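Local coordinates for ABC transporter, substrate binding protein (Agrobacterium tumefaciens, PDB 3C9H) that probably captures a solute in the periplasm and delivers it to an ABC importer, and binds a magnesium ion, at residues Lys85-Phe90 with Leu266-Ala271; Ser111-Ser116 with Leu276-Leu281; Lys167-Arg172 with Arg227-Tyr232. One frame throughout, in Å; residues are numbered along the deposited sequence.

Interaction 1: Lys85-Phe90 with Leu266-Ala271; sequences KKTADF and LVPEAA
The carbonyl oxygen of Ala270 takes the backbone N-H of Thr87 at 2.9 Å (N to O), the donor standing 51° out of the carbonyl plane, and a CA-H of Lys86 leans on the same oxygen. Lys86 also lays its chain over it: with the chain bent at chi2 (-66°), CD comes within 3.0 Å of Ala270 O. Ala270 is the third residue of a type I turn from Pro268 to Ala271, closed by Ala271 N to Pro268 O. The rigid proline ring offers a compact apolar surface, packing at about a right angle to the Thr87 side chain, and Thr87 CG2 meets Pro268 CB tightly at 3.5 Å. Thr87 OG1 is turned to Glu80 of helix 70-82, leaving the methyl for the proline. Small Ala270 and Ala271 let the chains close up: Ala271 CB lies 3.7 Å from Asp89 OD1, an oxygen that accepts from Asn273 N. Farther along, Phe90 CD1 approaches Leu266 O obliquely at 3.4 Å. Here the loop entering strand 90-93 is laid against the last part of strand 258-268, which pairs antiparallel with 90-93 in this periplasmic binding protein fold.

Interaction 2: Ser111-Ser116 with Leu276-Leu281; sequences SDLAMS and LGRRYL
Leu113 and Leu281 meet methyl to methyl, Leu113 CD1 lying 3.7 Å from Leu281 CD2 as the two side chains cross at a slant. The contact lays the loop between strands 108-109 and 124-125 against helix 274-285. Leu281 leaves the helix with CG anti to its backbone N (chi1 177°), which brings CD2 up to Leu113 and also within 3.9 Å of Ser111 CB. Leu113 spreads its fork: CD1 takes Leu281, while CD2 rests 4.1 Å from Arg278 CB. Arginine serves here through its hydrocarbon part. Its CG packs 3.5 Å from Ser111 OG, and after an extended start the chain bends at chi3 (-147°), leaving Ser111 OG near the guanidinium plane, at its edge. Serine is compact enough to fit between this chain and Leu281, while its CB supplies a carbon surface. Leu113 to Ser116 form a type I turn, and Leu113 N donates to Ser116 OG at 2.9 Å, which helps to hold the backbone. Tyr130 bonds through its hydroxyl to both Ser111 O and Ser116 OG. Between the two segments the contact is chiefly van der Waals and apolar; a weak hydrogen bond from Ala114 N to Glu282 adds to it farther along the helix.

Interaction 3: Lys167-Arg172 with Arg227-Tyr232; sequences KEVHGR and RFVLGY
Arg172 meets Arg227, Phe228 and Val229 with both its backbone and its side chain. Its carbonyl oxygen accepts Val229 N at 2.8 Å, the donor lying in the carbonyl plane, and Phe228 CA-H approaches that oxygen as well. The side chain turns at chi3 (63°) so that Arg172 NE donates to Arg227 O at 3.2 Å, from 52° above that carbonyl's plane. Arg172 NH1 returns to Glu168 O, also at 3.2 Å, and NH2 is taken by Gly226 O; three backbone carbonyls thus hold the guanidinium, an array for which arginine's several N-H groups are well suited. The bonds join the turn at the end of the short, weakly bonded helix 166-169 to the approach to strand 230-235, just where strand 173-176 begins to run parallel to it, in the lobe of the binding-protein fold remote from residues 85-90. The turn is type II, Val169 to Arg172, closed by Arg172 N to Val169 O at 2.8 Å, and Gly171 readily adopts the positive phi (69°) of its third position. Val229 lays CG1 over one face of the guanidinium, 3.3 Å from Arg172 NH2, while CG2 faces Val169 CG1 at 4.4 Å. The guanidinium of Arg227 forms a salt bridge with Asp225.

Interactions 1 and 2 form one continuous region, their centres about 13 Å apart. Strand 258-268 and helix 274-285 follow each other in the chain, and both join in: Phe90 CD2 meets Tyr280 CD2 at 3.3 Å, and Val267 CG2 lies 3.6 Å from Ser111 OG, so Val267 and Phe90 carry interaction 1 into interaction 2. Interaction 3 lies on the other side of the chain's centre, about 41 Å from interaction 1 and about 44 Å from interaction 2 between centres; both its segments lie in sequence between the first and second segments of each of the other two. Magnesium, bound by Ser41 and Asp43, is about 14 Å from the side chain of Phe90, whereas interactions 2 and 3 lie away from that site.

Interaction 1: Lys85-Phe90 with Leu266-Ala271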
loop_
_atom_site.group_PDB
_atom_site.type_symbol
_atom_site.label_atom_id
_atom_site.label_comp_id
_atom_site.label_asym_id
_atom_site.label_seq_id
_atom_site.Cartn_x
_atom_site.Cartn_y
_atom_site.Cartn_z
ATOM N N LYS A 85 26.492 -3.655 7.434
ATOM C CA LYS A 85 26.227 -4.740 6.496
ATOM C C LYS A 85 25.608 -4.208 5.212
ATOM O O LYS A 85 25.157 -3.066 5.137
ATOM C CB LYS A 85 25.258 -5.744 7.111
ATOM C CG LYS A 85 25.786 -6.493 8.306
ATOM C CD LYS A 85 24.736 -7.469 8.834
ATOM C CE LYS A 85 23.621 -6.776 9.650
ATOM N NZ LYS A 85 22.372 -7.599 9.806
ATOM N N LYS A 86 25.554 -5.056 4.200
ATOM C CA LYS A 86 24.771 -4.729 3.034
ATOM C C LYS A 86 23.272 -4.999 3.283
ATOM O O LYS A 86 22.868 -5.677 4.238
ATOM C CB LYS A 86 25.357 -5.406 1.777
ATOM C CG LYS A 86 26.787 -4.825 1.390
ATOM C CD LYS A 86 26.729 -3.337 0.945
ATOM C CE LYS A 86 28.026 -2.550 1.086
ATOM N NZ LYS A 86 27.736 -1.071 1.286
ATOM N N THR A 87 22.441 -4.416 2.437
ATOM C CA THR A 87 21.000 -4.535 2.581
ATOM C C THR A 87 20.408 -4.757 1.184
ATOM O O THR A 87 21.137 -5.030 0.237
ATOM C CB THR A 87 20.415 -3.297 3.363
ATOM O OG1 THR A 87 19.079 -3.559 3.806
ATOM C CG2 THR A 87 20.414 -2.000 2.536
ATOM N N ALA A 88 19.094 -4.646 1.062
ATOM C CA ALA A 88 18.406 -4.841 -0.222
ATOM C C ALA A 88 18.927 -3.873 -1.284
ATOM O O ALA A 88 19.438 -2.782 -0.977
ATOM C CB ALA A 88 16.893 -4.642 -0.042
ATOM N N ASP A 89 18.758 -4.268 -2.539
ATOM C CA ASP A 89 19.108 -3.430 -3.664
ATOM C C ASP A 89 17.950 -2.492 -4.066
ATOM O O ASP A 89 18.178 -1.475 -4.742
ATOM C CB ASP A 89 19.493 -4.325 -4.832
ATOM C CG ASP A 89 20.630 -5.286 -4.478
ATOM O OD1 ASP A 89 21.560 -4.836 -3.799
ATOM O OD2 ASP A 89 20.592 -6.477 -4.843
ATOM N N PHE A 90 16.726 -2.880 -3.689
ATOM C CA PHE A 90 15.480 -2.150 -3.961
ATOM C C PHE A 90 14.497 -2.358 -2.809
ATOM O O PHE A 90 14.278 -3.499 -2.362
ATOM C CB PHE A 90 14.858 -2.612 -5.291
ATOM C CG PHE A 90 13.719 -1.743 -5.775
ATOM C CD1 PHE A 90 13.903 -0.405 -6.076
ATOM C CD2 PHE A 90 12.465 -2.269 -5.934
ATOM C CE1 PHE A 90 12.821 0.375 -6.510
ATOM C CE2 PHE A 90 11.392 -1.497 -6.377
ATOM C CZ PHE A 90 11.585 -0.167 -6.659
ATOM N N LEU A 266 12.794 2.942 -3.822
ATOM C CA LEU A 266 14.121 3.577 -3.632
ATOM C C LEU A 266 15.199 2.491 -3.576
ATOM O O LEU A 266 14.890 1.339 -3.333
ATOM C CB LEU A 266 14.144 4.434 -2.366
ATOM C CG LEU A 266 13.920 3.747 -1.008
ATOM C CD1 LEU A 266 15.215 3.083 -0.521
ATOM C CD2 LEU A 266 13.363 4.749 0.078
ATOM N N VAL A 267 16.444 2.889 -3.848
ATOM C CA VAL A 267 17.613 2.043 -3.760
ATOM C C VAL A 267 18.328 2.430 -2.483
ATOM O O VAL A 267 18.721 3.587 -2.337
ATOM C CB VAL A 267 18.573 2.281 -4.953
ATOM C CG1 VAL A 267 19.899 1.536 -4.740
ATOM C CG2 VAL A 267 17.889 1.885 -6.264
ATOM N N PRO A 268 18.443 1.489 -1.539
ATOM C CA PRO A 268 19.161 1.729 -0.308
ATOM C C PRO A 268 20.647 2.118 -0.529
ATOM O O PRO A 268 21.314 1.624 -1.436
ATOM C CB PRO A 268 19.036 0.384 0.440
ATOM C CG PRO A 268 17.745 -0.227 -0.107
ATOM C CD PRO A 268 17.843 0.138 -1.569
ATOM N N GLU A 269 21.129 3.027 0.304
ATOM C CA GLU A 269 22.532 3.409 0.353
ATOM C C GLU A 269 23.474 2.200 0.482
ATOM O O GLU A 269 24.545 2.179 -0.145
ATOM C CB GLU A 269 22.738 4.356 1.533
ATOM C CG GLU A 269 24.101 4.989 1.590
ATOM C CD GLU A 269 25.113 4.177 2.370
ATOM O OE1 GLU A 269 24.712 3.217 3.079
ATOM O OE2 GLU A 269 26.326 4.513 2.297
ATOM N N ALA A 270 23.063 1.197 1.268
ATOM C CA ALA A 270 23.891 0.008 1.561
ATOM C C ALA A 270 23.579 -1.201 0.674
ATOM O O ALA A 270 23.943 -2.342 0.992
ATOM C CB ALA A 270 23.741 -0.374 2.998
ATOM N N ALA A 271 22.915 -0.955 -0.441
ATOM C CA ALA A 271 22.679 -1.979 -1.449
ATOM C C ALA A 271 23.986 -2.669 -1.805
ATOM O O ALA A 271 25.007 -2.002 -1.979
ATOM C CB ALA A 271 22.076 -1.350 -2.697
#

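Interaction 2: Ser111-Ser116 with Leu276-Leu281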
loop_
_atom_site.group_PDB
_atom_site.type_symbol
_atom_site.label_atom_id
_atom_site.label_comp_id
_atom_site.label_asym_id
_atom_site.label_seq_id
_atom_site.Cartn_x
_atom_site.Cartn_y
_atom_site.Cartn_z
ATOM N N SER A 111 18.937 8.077 -7.466
ATOM C CA SER A 111 18.836 7.292 -8.676
ATOM C C SER A 111 18.475 8.201 -9.834
ATOM O O SER A 111 17.301 8.520 -10.028
ATOM C CB SER A 111 17.761 6.219 -8.527
ATOM O OG SER A 111 18.127 5.275 -7.569
ATOM N N ASP A 112 19.493 8.608 -10.600
ATOM C CA ASP A 112 19.311 9.497 -11.745
ATOM C C ASP A 112 19.083 8.653 -12.961
ATOM O O ASP A 112 20.043 8.127 -13.549
ATOM C CB ASP A 112 20.540 10.379 -11.966
ATOM C CG ASP A 112 20.718 11.397 -10.878
ATOM O OD1 ASP A 112 19.699 11.854 -10.337
ATOM O OD2 ASP A 112 21.878 11.746 -10.573
ATOM N N LEU A 113 17.824 8.536 -13.359
ATOM C CA LEU A 113 17.436 7.577 -14.388
ATOM C C LEU A 113 16.795 8.249 -15.593
ATOM O O LEU A 113 16.542 9.452 -15.598
ATOM C CB LEU A 113 16.471 6.531 -13.809
ATOM C CG LEU A 113 17.029 5.667 -12.669
ATOM C CD1 LEU A 113 15.937 4.903 -11.865
ATOM C CD2 LEU A 113 18.060 4.731 -13.239
ATOM N N ALA A 114 16.524 7.407 -16.590
ATOM C CA ALA A 114 15.874 7.761 -17.860
ATOM C C ALA A 114 14.593 8.560 -17.676
ATOM O O ALA A 114 14.458 9.633 -18.217
ATOM C CB ALA A 114 15.566 6.462 -18.635
ATOM N N MET A 115 13.654 8.023 -16.902
ATOM C CA MET A 115 12.373 8.703 -16.697
ATOM C C MET A 115 12.353 9.724 -15.543
ATOM O O MET A 115 11.294 10.280 -15.251
ATOM C CB MET A 115 11.256 7.665 -16.509
ATOM C CG MET A 115 10.818 6.946 -17.795
ATOM S SD MET A 115 10.003 8.076 -18.967
ATOM C CE MET A 115 8.682 8.819 -17.925
ATOM N N SER A 116 13.495 9.989 -14.898
ATOM C CA SER A 116 13.502 10.838 -13.695
ATOM C C SER A 116 12.948 12.248 -13.912
ATOM O O SER A 116 12.034 12.679 -13.212
ATOM C CB SER A 116 14.902 10.923 -13.079
ATOM O OG SER A 116 15.316 9.668 -12.590
ATOM N N LEU A 276 21.771 -3.039 -10.009
ATOM C CA LEU A 276 20.639 -3.919 -10.296
ATOM C C LEU A 276 19.337 -3.332 -9.726
ATOM O O LEU A 276 18.276 -3.373 -10.368
ATOM C CB LEU A 276 20.885 -5.317 -9.747
ATOM C CG LEU A 276 21.948 -6.151 -10.458
ATOM C CD1 LEU A 276 21.904 -7.544 -9.889
ATOM C CD2 LEU A 276 21.764 -6.147 -11.981
ATOM N N GLY A 277 19.446 -2.755 -8.530
ATOM C CA GLY A 277 18.359 -2.029 -7.909
ATOM C C GLY A 277 17.816 -0.921 -8.784
ATOM O O GLY A 277 16.588 -0.809 -8.953
ATOM N N ARG A 278 18.701 -0.089 -9.335
ATOM C CA ARG A 278 18.294 0.970 -10.244
ATOM C C ARG A 278 17.684 0.423 -11.529
ATOM O O ARG A 278 16.763 1.043 -12.105
ATOM C CB ARG A 278 19.461 1.870 -10.613
ATOM C CG ARG A 278 19.749 2.874 -9.589
ATOM C CD ARG A 278 20.810 3.808 -10.002
ATOM N NE ARG A 278 21.514 4.177 -8.802
ATOM C CZ ARG A 278 22.683 3.687 -8.415
ATOM N NH1 ARG A 278 23.403 2.895 -9.165
ATOM N NH2 ARG A 278 23.165 4.097 -7.284
ATOM N N ARG A 279 18.192 -0.712 -11.984
ATOM C CA ARG A 279 17.639 -1.355 -13.184
ATOM C C ARG A 279 16.186 -1.770 -12.966
ATOM O O ARG A 279 15.334 -1.594 -13.844
ATOM C CB ARG A 279 18.444 -2.599 -13.600
ATOM C CG ARG A 279 18.364 -2.788 -15.120
ATOM C CD ARG A 279 18.977 -4.057 -15.617
ATOM N NE ARG A 279 20.410 -4.083 -15.389
ATOM C CZ ARG A 279 21.218 -5.076 -15.752
ATOM N NH1 ARG A 279 20.741 -6.164 -16.353
ATOM N NH2 ARG A 279 22.518 -4.995 -15.471
ATOM N N TYR A 280 15.931 -2.368 -11.811
ATOM C CA TYR A 280 14.591 -2.789 -11.417
ATOM C C TYR A 280 13.668 -1.560 -11.247
ATOM O O TYR A 280 12.539 -1.521 -11.762
ATOM C CB TYR A 280 14.699 -3.549 -10.113
ATOM C CG TYR A 280 13.517 -4.379 -9.729
ATOM C CD1 TYR A 280 13.262 -5.603 -10.350
ATOM C CD2 TYR A 280 12.688 -3.991 -8.687
ATOM C CE1 TYR A 280 12.177 -6.416 -9.952
ATOM C CE2 TYR A 280 11.603 -4.806 -8.278
ATOM C CZ TYR A 280 11.366 -6.008 -8.919
ATOM O OH TYR A 280 10.297 -6.799 -8.523
ATOM N N LEU A 281 14.164 -0.547 -10.546
ATOM C CA LEU A 281 13.419 0.724 -10.449
ATOM C C LEU A 281 13.075 1.308 -11.815
ATOM O O LEU A 281 11.926 1.666 -12.092
ATOM C CB LEU A 281 14.222 1.729 -9.616
ATOM C CG LEU A 281 13.640 3.114 -9.458
ATOM C CD1 LEU A 281 12.147 3.086 -8.961
ATOM C CD2 LEU A 281 14.541 3.956 -8.554
#

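Interaction 3: Lys167-Arg172 with Arg227-Tyr232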
loop_
_atom_site.group_PDB
_atom_site.type_symbol
_atom_site.label_atom_id
_atom_site.label_comp_id
_atom_site.label_asym_id
_atom_site.label_seq_id
_atom_site.Cartn_x
_atom_site.Cartn_y
_atom_site.Cartn_z
ATOM N N LYS A 167 -26.021 -6.445 16.651
ATOM C CA LYS A 167 -25.821 -7.869 16.963
ATOM C C LYS A 167 -25.280 -8.654 15.785
ATOM O O LYS A 167 -24.429 -9.516 15.957
ATOM C CB LYS A 167 -27.129 -8.522 17.458
ATOM C CG LYS A 167 -27.584 -8.024 18.829
ATOM C CD LYS A 167 -28.916 -8.669 19.276
ATOM C CE LYS A 167 -29.708 -7.745 20.210
ATOM N NZ LYS A 167 -30.386 -6.625 19.465
ATOM N N GLU A 168 -25.765 -8.369 14.588
ATOM C CA GLU A 168 -25.291 -9.087 13.404
ATOM C C GLU A 168 -23.819 -8.803 13.098
ATOM O O GLU A 168 -23.059 -9.741 12.822
ATOM C CB GLU A 168 -26.162 -8.774 12.176
ATOM C CG GLU A 168 -27.495 -9.530 12.187
ATOM C CD GLU A 168 -28.292 -9.426 10.866
ATOM O OE1 GLU A 168 -27.922 -8.618 9.965
ATOM O OE2 GLU A 168 -29.314 -10.160 10.750
ATOM N N VAL A 169 -23.428 -7.522 13.150
ATOM C CA VAL A 169 -22.066 -7.090 12.777
ATOM C C VAL A 169 -21.004 -7.364 13.823
ATOM O O VAL A 169 -19.821 -7.325 13.505
ATOM C CB VAL A 169 -21.975 -5.569 12.482
ATOM C CG1 VAL A 169 -22.902 -5.193 11.358
ATOM C CG2 VAL A 169 -22.253 -4.752 13.741
ATOM N N HIS A 170 -21.410 -7.619 15.064
ATOM C CA HIS A 170 -20.459 -7.628 16.167
ATOM C C HIS A 170 -19.366 -8.696 16.030
ATOM O O HIS A 170 -19.659 -9.885 15.933
ATOM C CB HIS A 170 -21.151 -7.771 17.522
ATOM C CG HIS A 170 -20.231 -7.505 18.668
ATOM N ND1 HIS A 170 -20.086 -6.255 19.226
ATOM C CD2 HIS A 170 -19.353 -8.308 19.309
ATOM C CE1 HIS A 170 -19.169 -6.304 20.175
ATOM N NE2 HIS A 170 -18.713 -7.540 20.248
ATOM N N GLY A 171 -18.108 -8.251 16.025
ATOM C CA GLY A 171 -16.976 -9.124 15.771
ATOM C C GLY A 171 -16.893 -9.622 14.339
ATOM O O GLY A 171 -16.155 -10.550 14.059
ATOM N N ARG A 172 -17.649 -9.013 13.428
ATOM C CA ARG A 172 -17.642 -9.426 12.027
ATOM C C ARG A 172 -17.323 -8.243 11.106
ATOM O O ARG A 172 -17.706 -8.210 9.933
ATOM C CB ARG A 172 -18.962 -10.115 11.668
ATOM C CG ARG A 172 -19.110 -11.416 12.455
ATOM C CD ARG A 172 -20.371 -12.173 12.169
ATOM N NE ARG A 172 -20.431 -12.619 10.788
ATOM C CZ ARG A 172 -21.459 -12.414 9.966
ATOM N NH1 ARG A 172 -22.569 -11.800 10.369
ATOM N NH2 ARG A 172 -21.384 -12.852 8.723
ATOM N N ARG A 227 -17.084 -14.740 6.962
ATOM C CA ARG A 227 -16.749 -14.607 8.391
ATOM C C ARG A 227 -16.914 -13.158 8.855
ATOM O O ARG A 227 -17.378 -12.903 9.977
ATOM C CB ARG A 227 -15.325 -15.087 8.690
ATOM C CG ARG A 227 -15.186 -16.613 8.782
ATOM C CD ARG A 227 -13.733 -17.038 8.931
ATOM N NE ARG A 227 -13.065 -17.033 7.637
ATOM C CZ ARG A 227 -11.780 -17.319 7.438
ATOM N NH1 ARG A 227 -10.987 -17.605 8.453
ATOM N NH2 ARG A 227 -11.287 -17.308 6.206
ATOM N N PHE A 228 -16.547 -12.228 7.961
ATOM C CA PHE A 228 -16.711 -10.802 8.158
ATOM C C PHE A 228 -17.657 -10.267 7.118
ATOM O O PHE A 228 -17.653 -10.724 5.992
ATOM C CB PHE A 228 -15.367 -10.082 7.966
ATOM C CG PHE A 228 -14.328 -10.402 9.021
ATOM C CD1 PHE A 228 -14.676 -10.848 10.282
ATOM C CD2 PHE A 228 -12.984 -10.169 8.753
ATOM C CE1 PHE A 228 -13.703 -11.115 11.242
ATOM C CE2 PHE A 228 -12.006 -10.434 9.710
ATOM C CZ PHE A 228 -12.374 -10.909 10.953
ATOM N N VAL A 229 -18.449 -9.270 7.485
ATOM C CA VAL A 229 -19.385 -8.663 6.533
ATOM C C VAL A 229 -18.825 -7.381 5.888
ATOM O O VAL A 229 -19.227 -7.012 4.795
ATOM C CB VAL A 229 -20.717 -8.377 7.218
ATOM C CG1 VAL A 229 -21.304 -9.699 7.759
ATOM C CG2 VAL A 229 -20.573 -7.311 8.319
ATOM N N LEU A 230 -17.905 -6.710 6.579
ATOM C CA LEU A 230 -17.334 -5.438 6.122
ATOM C C LEU A 230 -15.852 -5.332 6.486
ATOM O O LEU A 230 -15.437 -5.741 7.579
ATOM C CB LEU A 230 -18.051 -4.245 6.779
ATOM C CG LEU A 230 -19.411 -3.799 6.241
ATOM C CD1 LEU A 230 -20.088 -2.887 7.270
ATOM C CD2 LEU A 230 -19.280 -3.109 4.885
ATOM N N GLY A 231 -15.068 -4.754 5.581
ATOM C CA GLY A 231 -13.718 -4.289 5.897
ATOM C C GLY A 231 -13.541 -2.811 5.572
ATOM O O GLY A 231 -14.132 -2.288 4.611
ATOM N N TYR A 232 -12.708 -2.143 6.366
ATOM C CA TYR A 232 -12.504 -0.709 6.277
ATOM C C TYR A 232 -11.026 -0.398 5.974
ATOM O O TYR A 232 -10.143 -0.969 6.603
ATOM C CB TYR A 232 -12.929 -0.028 7.594
ATOM C CG TYR A 232 -12.638 1.441 7.620
ATOM C CD1 TYR A 232 -13.466 2.332 6.960
ATOM C CD2 TYR A 232 -11.531 1.950 8.295
ATOM C CE1 TYR A 232 -13.191 3.691 6.942
ATOM C CE2 TYR A 232 -11.247 3.323 8.291
ATOM C CZ TYR A 232 -12.076 4.180 7.612
ATOM O OH TYR A 232 -11.828 5.537 7.602
#